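Local atomic coordinates of 3,4-dihydroxybenzoate decarboxylase (Enterobacter cloacae, PDB entry 5NY5), a protein that decarboxylates 3,4-dihydroxybenzoic acid and, in the reverse direction, carboxylates catechols at the para position, as a UbiD-family enzyme dependent on prenylated FMN. Residues G55-F60 with V73-S78; P138-I143 with H285-F290; F148-L153 with L317-G322. All blocks are in the same frame, centred on the assembly; numbering follows the deposited sequence.

From the N terminus, interaction 1 comes first: it brings residues 55-60 and 73-78 together over a twelve-residue connection and is complete before the other two begin. Interactions 2 and 3 close far larger loops and cross, since their segments alternate along the chain: 138-143, 148-153, 285-290, 317-322. Interaction 2 joins a loop to strand 285-288 where a second subunit approaches, while interaction 3 sets strand 148-157 against strand 316-319. Val73 packs on Thr319, and Met75 and His76 lie against Gln318. Through strand 316-319, which joins the sheet formed by strands 22-25, 57-60 and 70-73, interaction 3 links that sheet to strand 148-157 of the Rift-related, flavin-binding part.

Interaction 1 of 3, residues G55-F60 with V73-S78; sequences GPAMMF and VGMHAS
Met58 and Val73 form an antiparallel hydrogen-bonded pair joining strands 57-60 and 70-73, two neighbours in the mixed sheet of the N-terminal domain. Met58 N donates to Val73 O at 2.8 Å, almost straight and in line with the carbonyl, and Val73 N returns a bond to Met58 O at 3.1 Å. The paired side chains share a face of the sheet. There, with CG1 anti to the carbonyl carbon (chi1 -64°), Val73 CG2 falls between the backbone N and that carbon and meets the edge of the Phe60 ring at CE2, 4.0 Å away and near the ring plane. The extended Met58 chain, a selenomethionine, runs off instead toward Trp486 of a second subunit.

Beyond Val73 the pairing stops. Gly74 turns the chain with a positive phi of 88° and starts a type I turn closed by Ala77 N on Gly74 O at 3.1 Å. Ala57 CB fits against this bend, 3.5 Å from Gly74 O. Met75, a selenomethionine, sets out away from the strand, yet bends at its second and third torsions, which carries its CE back to within 3.5 Å of Ala57 CB.

The guanidinium of Arg81 gathers backbone oxygens from both sides, bonding Gly55 O, Gly74 O and Met75 O, while Ser78 OG caps Arg81 N. The whole is a long-loop beta hairpin whose second strand passes through a tight turn into the N-capped helix 79-84, within the N-terminal domain of a UbiD-family enzyme.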
ATOM      1  N   GLY A  55      41.725  -8.535   9.930  1.00 49.85           N
ATOM      2  CA  GLY A  55      43.160  -8.554   9.810  1.00 50.40           C
ATOM      3  C   GLY A  55      43.754  -9.872  10.251  1.00 50.34           C
ATOM      4  O   GLY A  55      43.190 -10.945  10.029  1.00 50.16           O
ATOM      5  N   PRO A  56      44.915  -9.814  10.886  1.00 50.65           N
ATOM      6  CA  PRO A  56      45.551 -11.042  11.357  1.00 50.78           C
ATOM      7  C   PRO A  56      44.890 -11.547  12.625  1.00 51.40           C
ATOM      8  O   PRO A  56      44.321 -10.786  13.410  1.00 49.62           O
ATOM      9  CB  PRO A  56      46.993 -10.601  11.628  1.00 51.53           C
ATOM     10  CG  PRO A  56      46.842  -9.186  12.054  1.00 51.38           C
ATOM     11  CD  PRO A  56      45.703  -8.620  11.235  1.00 51.05           C
ATOM     12  N   ALA A  57      44.957 -12.858  12.808  1.00 50.09           N
ATOM     13  CA  ALA A  57      44.717 -13.399  14.132  1.00 49.73           C
ATOM     14  C   ALA A  57      45.850 -12.957  15.047  1.00 50.15           C
ATOM     15  O   ALA A  57      46.969 -12.697  14.598  1.00 50.84           O
ATOM     16  CB  ALA A  57      44.615 -14.920  14.083  1.00 49.89           C
HETATM   17  N   MSE A  58      45.557 -12.849  16.334  1.00 49.89           N
HETATM   18  CA  MSE A  58      46.510 -12.216  17.230  1.00 50.39           C
HETATM   19  C   MSE A  58      46.777 -13.007  18.499  1.00 50.64           C
HETATM   20  O   MSE A  58      45.856 -13.478  19.159  1.00 50.25           O
HETATM   21  CB  MSE A  58      46.024 -10.816  17.591  1.00 50.18           C
HETATM   22  CG  MSE A  58      47.077  -9.937  18.221  1.00 56.84           C
HETATM   23 SE   MSE A  58      46.554  -8.069  18.132  1.00 55.66          SE
HETATM   24  CE  MSE A  58      48.120  -7.276  18.976  1.00 52.09           C
HETATM   25  N   MSE A  59      48.057 -13.137  18.828  1.00 51.47           N
HETATM   26  CA  MSE A  59      48.484 -13.791  20.054  1.00 51.98           C
HETATM   27  C   MSE A  59      49.065 -12.771  21.020  1.00 52.53           C
HETATM   28  O   MSE A  59      50.024 -12.074  20.698  1.00 53.14           O
HETATM   29  CB  MSE A  59      49.520 -14.875  19.756  1.00 52.77           C
HETATM   30  CG  MSE A  59      50.031 -15.596  20.989  1.00 53.50           C
HETATM   31 SE   MSE A  59      48.793 -16.954  21.630  1.00 53.02          SE
HETATM   32  CE  MSE A  59      48.977 -18.208  20.154  1.00 53.18           C
ATOM     33  N   PHE A  60      48.482 -12.683  22.207  1.00 52.50           N
ATOM     34  CA  PHE A  60      48.966 -11.788  23.253  1.00 53.23           C
ATOM     35  C   PHE A  60      49.792 -12.625  24.223  1.00 54.19           C
ATOM     36  O   PHE A  60      49.245 -13.343  25.062  1.00 54.23           O
ATOM     37  CB  PHE A  60      47.803 -11.090  23.949  1.00 52.86           C
ATOM     38  CG  PHE A  60      47.073 -10.111  23.071  1.00 52.17           C
ATOM     39  CD1 PHE A  60      47.330  -8.753  23.164  1.00 52.59           C
ATOM     40  CD2 PHE A  60      46.138 -10.550  22.145  1.00 51.26           C
ATOM     41  CE1 PHE A  60      46.662  -7.850  22.358  1.00 52.11           C
ATOM     42  CE2 PHE A  60      45.466  -9.649  21.335  1.00 50.78           C
ATOM     43  CZ  PHE A  60      45.729  -8.298  21.444  1.00 51.20           C
ATOM     44  N   VAL A  73      43.102 -14.612  19.836  1.00 49.26           N
ATOM     45  CA  VAL A  73      41.834 -14.105  19.327  1.00 48.73           C
ATOM     46  C   VAL A  73      41.933 -13.918  17.821  1.00 48.54           C
ATOM     47  O   VAL A  73      43.011 -13.676  17.272  1.00 48.84           O
ATOM     48  CB  VAL A  73      41.420 -12.770  19.990  1.00 48.74           C
ATOM     49  CG1 VAL A  73      41.158 -12.954  21.471  1.00 49.11           C
ATOM     50  CG2 VAL A  73      42.481 -11.713  19.758  1.00 49.00           C
ATOM     51  N   GLY A  74      40.785 -14.027  17.154  1.00 48.21           N
ATOM     52  CA  GLY A  74      40.671 -13.695  15.751  1.00 48.15           C
ATOM     53  C   GLY A  74      40.979 -14.806  14.777  1.00 48.53           C
ATOM     54  O   GLY A  74      41.141 -14.527  13.583  1.00 49.23           O
HETATM   55  N   MSE A  75      41.053 -16.050  15.234  1.00 48.58           N
HETATM   56  CA  MSE A  75      41.475 -17.151  14.377  1.00 49.06           C
HETATM   57  C   MSE A  75      40.532 -17.342  13.194  1.00 49.74           C
HETATM   58  O   MSE A  75      40.978 -17.567  12.073  1.00 51.03           O
HETATM   59  CB  MSE A  75      41.582 -18.442  15.195  1.00 52.42           C
HETATM   60  CG  MSE A  75      42.387 -19.563  14.542  1.00 50.31           C
HETATM   61 SE   MSE A  75      44.253 -19.130  14.116  1.00 54.49          SE
HETATM   62  CE  MSE A  75      44.685 -18.045  15.633  1.00 50.43           C
ATOM     63  N   HIS A  76      39.229 -17.234  13.441  1.00 48.72           N
ATOM     64  CA  HIS A  76      38.231 -17.364  12.389  1.00 48.85           C
ATOM     65  C   HIS A  76      37.689 -16.019  11.923  1.00 48.61           C
ATOM     66  O   HIS A  76      36.678 -15.986  11.216  1.00 48.76           O
ATOM     67  CB  HIS A  76      37.070 -18.247  12.856  1.00 48.88           C
ATOM     68  CG  HIS A  76      37.492 -19.419  13.685  1.00 49.11           C
ATOM     69  ND1 HIS A  76      37.476 -19.398  15.062  1.00 48.89           N
ATOM     70  CD2 HIS A  76      37.935 -20.648  13.332  1.00 49.71           C
ATOM     71  CE1 HIS A  76      37.893 -20.564  15.523  1.00 49.31           C
ATOM     72  NE2 HIS A  76      38.178 -21.340  14.494  1.00 49.81           N
ATOM     73  N   ALA A  77      38.336 -14.915  12.293  1.00 48.39           N
ATOM     74  CA  ALA A  77      37.833 -13.576  11.987  1.00 48.27           C
ATOM     75  C   ALA A  77      38.171 -13.116  10.576  1.00 48.71           C
ATOM     76  O   ALA A  77      38.511 -11.950  10.369  1.00 48.77           O
ATOM     77  CB  ALA A  77      38.369 -12.586  13.017  1.00 48.03           C
ATOM     78  N   SER A  78      38.080 -14.011   9.592  1.00 49.17           N
ATOM     79  CA  SER A  78      38.348 -13.679   8.199  1.00 49.82           C
ATOM     80  C   SER A  78      37.916 -14.827   7.296  1.00 50.44           C
ATOM     81  O   SER A  78      38.235 -15.988   7.565  1.00 50.57           O
ATOM     82  CB  SER A  78      39.832 -13.370   7.987  1.00 50.18           C
ATOM     83  OG  SER A  78      40.181 -13.456   6.618  1.00 51.09           O
TER

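Interaction 2 of 3, residues P138-I143 with H285-F290; sequences PTNTPI and HAMPEF
His285, the first residue of strand 285-288, lies against Ile143 in the loop that leads to strand 148-157. Its CB sits 3.7 Å from Ile143 O, a carbonyl already engaged by Thr283 OG1. At CG the side chain turns beside its own backbone N (chi1 -59°), and the imidazole crosses the isoleucine side chain at a slant: His285 ND1 approaches Ile143 CD1 at 3.6 Å, and His285 CE1 follows at 4.0 Å. Ile143 CD1 reaches the ring through a chain extended beyond CG1 (chi2 173°).

Further along, the two segments run roughly antiparallel, 153° apart, and Pro288 supplies the next surface. Its CG meets Thr141 CG2 at 3.7 Å, the methyl and the outer corner of the pyrrolidine ring pointing at each other. The same corner, Pro288 CG, lies 4.1 Å from Asn140 CB, so the proline rests against two consecutive loop residues. A looser approach follows, with Asn140 ND2 4.4 Å from CE of Met287, a selenomethionine.

Polar groups of the loop find their partners outside the two segments. Asn140 OD1 accepts from Gly322 N, and Asp144 OD2 accepts from Asn140 N. Pro477 of a second subunit packs on Ile143, and Ala476 of that subunit on Pro288.

Met287 comes within about 4 Å of the side chain of Arg171, a residue that binds prenylated FMN, and Glu289 forms a salt bridge with the same arginine. All the approaches between the two segments are van der Waals in kind: here shape and apolar fit set the loop against a strand that borders the cofactor site, while polar ties, among them the Ala286-Ala145 backbone bond, lie beside the contact.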
ATOM      1  N   PRO A 138      39.068 -13.294  29.373  1.00 53.70           N
ATOM      2  CA  PRO A 138      38.942 -11.857  29.133  1.00 53.66           C
ATOM      3  C   PRO A 138      37.499 -11.388  29.224  1.00 53.87           C
ATOM      4  O   PRO A 138      36.547 -12.165  29.137  1.00 53.77           O
ATOM      5  CB  PRO A 138      39.483 -11.683  27.708  1.00 52.51           C
ATOM      6  CG  PRO A 138      39.727 -13.090  27.173  1.00 51.97           C
ATOM      7  CD  PRO A 138      39.088 -14.052  28.115  1.00 52.61           C
ATOM      8  N   THR A 139      37.356 -10.082  29.418  1.00 54.35           N
ATOM      9  CA  THR A 139      36.076  -9.397  29.323  1.00 54.63           C
ATOM     10  C   THR A 139      36.107  -8.514  28.087  1.00 53.79           C
ATOM     11  O   THR A 139      37.069  -7.767  27.879  1.00 58.41           O
ATOM     12  CB  THR A 139      35.798  -8.556  30.569  1.00 56.18           C
ATOM     13  OG1 THR A 139      36.710  -7.453  30.614  1.00 56.47           O
ATOM     14  CG2 THR A 139      35.971  -9.393  31.825  1.00 57.20           C
ATOM     15  N   ASN A 140      35.064  -8.607  27.260  1.00 53.27           N
ATOM     16  CA  ASN A 140      35.051  -7.846  26.016  1.00 52.57           C
ATOM     17  C   ASN A 140      34.814  -6.360  26.266  1.00 53.39           C
ATOM     18  O   ASN A 140      35.477  -5.513  25.659  1.00 53.16           O
ATOM     19  CB  ASN A 140      34.000  -8.412  25.065  1.00 51.97           C
ATOM     20  CG  ASN A 140      34.559  -9.490  24.161  1.00 52.85           C
ATOM     21  OD1 ASN A 140      34.816  -9.253  22.981  1.00 50.28           O
ATOM     22  ND2 ASN A 140      34.760 -10.681  24.711  1.00 50.96           N
ATOM     23  N   THR A 141      33.877  -6.024  27.140  1.00 54.51           N
ATOM     24  CA  THR A 141      33.566  -4.642  27.475  1.00 55.59           C
ATOM     25  C   THR A 141      33.537  -4.483  28.982  1.00 57.08           C
ATOM     26  O   THR A 141      33.319  -5.455  29.716  1.00 57.37           O
ATOM     27  CB  THR A 141      32.214  -4.200  26.892  1.00 55.85           C
ATOM     28  OG1 THR A 141      31.155  -4.905  27.548  1.00 56.52           O
ATOM     29  CG2 THR A 141      32.155  -4.463  25.398  1.00 54.53           C
ATOM     30  N   PRO A 142      33.753  -3.264  29.486  1.00 58.22           N
ATOM     31  CA  PRO A 142      33.656  -3.036  30.935  1.00 59.94           C
ATOM     32  C   PRO A 142      32.282  -3.328  31.527  1.00 61.01           C
ATOM     33  O   PRO A 142      32.182  -3.446  32.755  1.00 62.46           O
ATOM     34  CB  PRO A 142      34.020  -1.552  31.082  1.00 60.99           C
ATOM     35  CG  PRO A 142      34.847  -1.251  29.882  1.00 59.61           C
ATOM     36  CD  PRO A 142      34.288  -2.089  28.776  1.00 58.08           C
ATOM     37  N   ILE A 143      31.232  -3.448  30.713  1.00 60.52           N
ATOM     38  CA  ILE A 143      29.888  -3.702  31.224  1.00 61.69           C
ATOM     39  C   ILE A 143      29.477  -5.163  31.063  1.00 60.89           C
ATOM     40  O   ILE A 143      28.289  -5.484  31.187  1.00 61.63           O
ATOM     41  CB  ILE A 143      28.855  -2.777  30.564  1.00 62.20           C
ATOM     42  CG1 ILE A 143      28.684  -3.133  29.089  1.00 60.48           C
ATOM     43  CG2 ILE A 143      29.260  -1.320  30.724  1.00 63.16           C
ATOM     44  CD1 ILE A 143      27.568  -2.380  28.405  1.00 61.07           C
ATOM     45  N   HIS A 285      23.855  -6.504  31.905  1.00 65.46           N
ATOM     46  CA  HIS A 285      24.174  -7.038  30.594  1.00 63.62           C
ATOM     47  C   HIS A 285      24.996  -8.309  30.728  1.00 63.40           C
ATOM     48  O   HIS A 285      25.584  -8.591  31.775  1.00 64.45           O
ATOM     49  CB  HIS A 285      24.941  -6.015  29.749  1.00 62.30           C
ATOM     50  CG  HIS A 285      24.197  -4.738  29.527  1.00 62.49           C
ATOM     51  ND1 HIS A 285      24.609  -3.535  30.059  1.00 63.15           N
ATOM     52  CD2 HIS A 285      23.062  -4.476  28.838  1.00 62.24           C
ATOM     53  CE1 HIS A 285      23.763  -2.587  29.701  1.00 63.29           C
ATOM     54  NE2 HIS A 285      22.814  -3.132  28.962  1.00 62.73           N
ATOM     55  N   ALA A 286      25.028  -9.079  29.643  1.00 62.10           N
ATOM     56  CA  ALA A 286      25.832 -10.290  29.591  1.00 61.79           C
ATOM     57  C   ALA A 286      27.084 -10.054  28.761  1.00 60.31           C
ATOM     58  O   ALA A 286      28.196 -10.002  29.293  1.00 60.52           O
ATOM     59  CB  ALA A 286      25.021 -11.450  29.011  1.00 61.63           C
HETATM   60  N   MSE A 287      26.901  -9.886  27.458  1.00 58.92           N
HETATM   61  CA  MSE A 287      28.010  -9.814  26.525  1.00 57.55           C
HETATM   62  C   MSE A 287      27.574  -9.136  25.233  1.00 57.59           C
HETATM   63  O   MSE A 287      26.389  -9.128  24.910  1.00 59.96           O
HETATM   64  CB  MSE A 287      28.523 -11.218  26.222  1.00 57.75           C
HETATM   65  CG  MSE A 287      30.021 -11.382  26.270  1.00 58.61           C
HETATM   66 SE   MSE A 287      30.534 -13.018  25.363  1.00 56.19          SE
HETATM   67  CE  MSE A 287      30.793 -12.313  23.568  1.00 54.35           C
ATOM     68  N   PRO A 288      28.522  -8.564  24.494  1.00 55.33           N
ATOM     69  CA  PRO A 288      28.210  -8.130  23.129  1.00 54.14           C
ATOM     70  C   PRO A 288      27.732  -9.308  22.292  1.00 53.58           C
ATOM     71  O   PRO A 288      28.364 -10.366  22.259  1.00 53.47           O
ATOM     72  CB  PRO A 288      29.544  -7.575  22.619  1.00 53.40           C
ATOM     73  CG  PRO A 288      30.276  -7.181  23.846  1.00 54.37           C
ATOM     74  CD  PRO A 288      29.875  -8.158  24.907  1.00 55.41           C
ATOM     75  N   GLU A 289      26.603  -9.121  21.620  1.00 53.33           N
ATOM     76  CA  GLU A 289      26.021 -10.151  20.778  1.00 52.91           C
ATOM     77  C   GLU A 289      26.403  -9.923  19.321  1.00 51.61           C
ATOM     78  O   GLU A 289      26.940  -8.879  18.946  1.00 51.09           O
ATOM     79  CB  GLU A 289      24.499 -10.180  20.939  1.00 53.62           C
ATOM     80  CG  GLU A 289      24.024 -10.379  22.370  1.00 55.09           C
ATOM     81  CD  GLU A 289      24.339 -11.761  22.912  1.00 55.68           C
ATOM     82  OE1 GLU A 289      24.290 -11.937  24.146  1.00 56.90           O
ATOM     83  OE2 GLU A 289      24.631 -12.670  22.108  1.00 55.03           O
ATOM     84  N   PHE A 290      26.110 -10.922  18.490  1.00 51.23           N
ATOM     85  CA  PHE A 290      26.476 -10.827  17.083  1.00 50.13           C
ATOM     86  C   PHE A 290      25.796  -9.686  16.321  1.00 49.68           C
ATOM     87  O   PHE A 290      26.431  -9.166  15.387  1.00 48.87           O
ATOM     88  CB  PHE A 290      26.229 -12.178  16.387  1.00 50.01           C
ATOM     89  CG  PHE A 290      24.779 -12.510  16.171  1.00 50.44           C
ATOM     90  CD1 PHE A 290      24.138 -12.136  15.003  1.00 49.87           C
ATOM     91  CD2 PHE A 290      24.065 -13.213  17.125  1.00 51.53           C
ATOM     92  CE1 PHE A 290      22.809 -12.442  14.797  1.00 50.37           C
ATOM     93  CE2 PHE A 290      22.734 -13.523  16.922  1.00 52.07           C
ATOM     94  CZ  PHE A 290      22.107 -13.136  15.756  1.00 51.48           C
TER

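Interaction 3 of 3, residues F148-L153 with L317-G322; sequences FFCLGL and LQTLVG
Leu151 and Thr319 mark the crossing of two strands that pack almost at right angles (95°), with axes 6.1 Å apart, and are not paired as neighbours in a sheet. Most of the contact is aliphatic. Leu151 CD1 lies over the backbone of the other segment, 3.7 Å from Thr319 C, with the aliphatic part of Gln318 beside it. The other branch, Leu151 CD2, meets Leu320 CD2 at 3.7 Å. Leu320 touches two successive residues of strand 148-157: with CG between its backbone N and carbonyl carbon (chi1 49°), its second methyl, CD1, reaches Cys150 CB at 3.7 Å.

One aromatic contact lies at the far end. Leu317 CD1 approaches Phe149 CE1 at 3.9 Å, near the plane of the ring and at its edge, the two side chains crossing at about a right angle.

One polar atom, Thr319 OG1, sits 3.4 Å from Cys150 CB in van der Waals contact.

Around this buried junction, Glu326 and Leu330 of helix 324-346 pack on Leu151, whose carbonyl O is bonded by Tyr217 OH from helix 214-219. The neighbouring strand 165-174 carries the prenylated-FMN binders Ile169 and Arg171, whose side chains lie about 5 Å from those of Leu151 and Cys150 respectively, so the crossing lies next to the strand that carries cofactor-binding residues, with helices 324-346 and 214-219 also in contact.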
ATOM      1  N   PHE A 148      34.613 -14.163  30.382  1.00 55.08           N
ATOM      2  CA  PHE A 148      33.890 -15.050  29.484  1.00 55.04           C
ATOM      3  C   PHE A 148      34.850 -15.937  28.707  1.00 53.46           C
ATOM      4  O   PHE A 148      35.905 -15.481  28.257  1.00 52.89           O
ATOM      5  CB  PHE A 148      33.038 -14.252  28.482  1.00 53.79           C
ATOM      6  CG  PHE A 148      31.588 -14.139  28.858  1.00 54.67           C
ATOM      7  CD1 PHE A 148      30.710 -15.173  28.594  1.00 54.78           C
ATOM      8  CD2 PHE A 148      31.099 -12.986  29.449  1.00 57.17           C
ATOM      9  CE1 PHE A 148      29.374 -15.070  28.929  1.00 55.76           C
ATOM     10  CE2 PHE A 148      29.764 -12.874  29.786  1.00 56.58           C
ATOM     11  CZ  PHE A 148      28.901 -13.918  29.526  1.00 57.30           C
ATOM     12  N   PHE A 149      34.475 -17.204  28.558  1.00 63.14           N
ATOM     13  CA  PHE A 149      35.015 -18.072  27.520  1.00 62.14           C
ATOM     14  C   PHE A 149      33.978 -18.148  26.410  1.00 61.98           C
ATOM     15  O   PHE A 149      32.811 -18.450  26.674  1.00 63.10           O
ATOM     16  CB  PHE A 149      35.322 -19.474  28.052  1.00 62.78           C
ATOM     17  CG  PHE A 149      36.295 -19.500  29.195  1.00 63.25           C
ATOM     18  CD1 PHE A 149      37.654 -19.377  28.967  1.00 62.34           C
ATOM     19  CD2 PHE A 149      35.853 -19.670  30.495  1.00 64.77           C
ATOM     20  CE1 PHE A 149      38.550 -19.406  30.016  1.00 62.96           C
ATOM     21  CE2 PHE A 149      36.745 -19.699  31.547  1.00 65.38           C
ATOM     22  CZ  PHE A 149      38.095 -19.569  31.307  1.00 64.49           C
ATOM     23  N   CYS A 150      34.393 -17.869  25.177  1.00 60.76           N
ATOM     24  CA  CYS A 150      33.447 -17.739  24.081  1.00 60.70           C
ATOM     25  C   CYS A 150      33.550 -18.834  23.032  1.00 60.27           C
ATOM     26  O   CYS A 150      32.699 -18.888  22.139  1.00 60.47           O
ATOM     27  CB  CYS A 150      33.616 -16.373  23.401  1.00 59.94           C
ATOM     28  SG  CYS A 150      33.291 -14.980  24.495  1.00 60.68           S
ATOM     29  N   LEU A 151      34.552 -19.701  23.107  1.00 59.84           N
ATOM     30  CA  LEU A 151      34.733 -20.772  22.133  1.00 59.53           C
ATOM     31  C   LEU A 151      34.941 -22.103  22.842  1.00 60.30           C
ATOM     32  O   LEU A 151      35.891 -22.844  22.580  1.00 59.87           O
ATOM     33  CB  LEU A 151      35.892 -20.454  21.191  1.00 58.19           C
ATOM     34  CG  LEU A 151      35.648 -19.277  20.246  1.00 65.23           C
ATOM     35  CD1 LEU A 151      36.891 -18.963  19.430  1.00 56.41           C
ATOM     36  CD2 LEU A 151      34.466 -19.568  19.336  1.00 58.08           C
ATOM     37  N   GLY A 152      34.037 -22.421  23.763  1.00 61.62           N
ATOM     38  CA  GLY A 152      34.078 -23.697  24.444  1.00 62.65           C
ATOM     39  C   GLY A 152      33.304 -24.769  23.707  1.00 63.33           C
ATOM     40  O   GLY A 152      32.071 -24.731  23.657  1.00 64.28           O
ATOM     41  N   LEU A 153      34.018 -25.721  23.113  1.00 62.99           N
ATOM     42  CA  LEU A 153      33.386 -26.858  22.452  1.00 63.82           C
ATOM     43  C   LEU A 153      32.991 -27.870  23.521  1.00 65.49           C
ATOM     44  O   LEU A 153      33.856 -28.501  24.136  1.00 65.70           O
ATOM     45  CB  LEU A 153      34.329 -27.478  21.427  1.00 62.97           C
ATOM     46  CG  LEU A 153      33.749 -28.639  20.621  1.00 63.84           C
ATOM     47  CD1 LEU A 153      32.806 -28.130  19.548  1.00 63.74           C
ATOM     48  CD2 LEU A 153      34.849 -29.479  20.012  1.00 63.37           C
ATOM     49  N   LEU A 317      45.160 -19.928  25.322  1.00 59.13           N
ATOM     50  CA  LEU A 317      43.751 -19.645  25.578  1.00 58.80           C
ATOM     51  C   LEU A 317      43.161 -18.979  24.341  1.00 57.37           C
ATOM     52  O   LEU A 317      43.530 -17.852  24.001  1.00 56.79           O
ATOM     53  CB  LEU A 317      43.588 -18.763  26.813  1.00 59.47           C
ATOM     54  CG  LEU A 317      42.147 -18.436  27.203  1.00 59.37           C
ATOM     55  CD1 LEU A 317      41.323 -19.706  27.296  1.00 59.81           C
ATOM     56  CD2 LEU A 317      42.102 -17.681  28.519  1.00 60.34           C
ATOM     57  N   GLN A 318      42.256 -19.677  23.662  1.00 56.90           N
ATOM     58  CA  GLN A 318      41.617 -19.173  22.453  1.00 55.64           C
ATOM     59  C   GLN A 318      40.209 -18.686  22.766  1.00 55.41           C
ATOM     60  O   GLN A 318      39.444 -19.374  23.448  1.00 56.12           O
ATOM     61  CB  GLN A 318      41.564 -20.249  21.367  1.00 55.34           C
ATOM     62  CG  GLN A 318      40.870 -19.803  20.093  1.00 54.15           C
ATOM     63  CD  GLN A 318      40.874 -20.870  19.019  1.00 54.00           C
ATOM     64  OE1 GLN A 318      41.139 -22.038  19.288  1.00 54.84           O
ATOM     65  NE2 GLN A 318      40.582 -20.468  17.789  1.00 53.04           N
ATOM     66  N   THR A 319      39.875 -17.501  22.266  1.00 54.54           N
ATOM     67  CA  THR A 319      38.534 -16.945  22.372  1.00 54.25           C
ATOM     68  C   THR A 319      38.322 -16.016  21.181  1.00 53.06           C
ATOM     69  O   THR A 319      39.112 -16.010  20.233  1.00 52.51           O
ATOM     70  CB  THR A 319      38.340 -16.239  23.721  1.00 55.06           C
ATOM     71  OG1 THR A 319      36.970 -15.843  23.865  1.00 54.98           O
ATOM     72  CG2 THR A 319      39.233 -15.014  23.821  1.00 54.92           C
ATOM     73  N   LEU A 320      37.244 -15.237  21.217  1.00 52.76           N
ATOM     74  CA  LEU A 320      36.941 -14.297  20.149  1.00 51.74           C
ATOM     75  C   LEU A 320      36.716 -12.913  20.736  1.00 51.86           C
ATOM     76  O   LEU A 320      36.598 -12.736  21.951  1.00 52.72           O
ATOM     77  CB  LEU A 320      35.720 -14.744  19.328  1.00 51.23           C
ATOM     78  CG  LEU A 320      34.424 -15.170  20.029  1.00 51.82           C
ATOM     79  CD1 LEU A 320      33.663 -13.992  20.615  1.00 51.96           C
ATOM     80  CD2 LEU A 320      33.537 -15.945  19.070  1.00 51.45           C
ATOM     81  N   VAL A 321      36.654 -11.925  19.848  1.00 51.09           N
ATOM     82  CA  VAL A 321      36.367 -10.541  20.204  1.00 51.18           C
ATOM     83  C   VAL A 321      35.311 -10.020  19.241  1.00 50.41           C
ATOM     84  O   VAL A 321      35.414 -10.232  18.029  1.00 49.64           O
ATOM     85  CB  VAL A 321      37.629  -9.660  20.152  1.00 51.25           C
ATOM     86  CG1 VAL A 321      37.272  -8.197  20.340  1.00 51.36           C
ATOM     87  CG2 VAL A 321      38.632 -10.101  21.208  1.00 52.16           C
ATOM     88  N   GLY A 322      34.298  -9.348  19.774  1.00 50.72           N
ATOM     89  CA  GLY A 322      33.297  -8.730  18.927  1.00 50.13           C
ATOM     90  C   GLY A 322      31.847  -9.036  19.243  1.00 50.42           C
ATOM     91  O   GLY A 322      31.158  -8.201  19.819  1.00 50.89           O
TER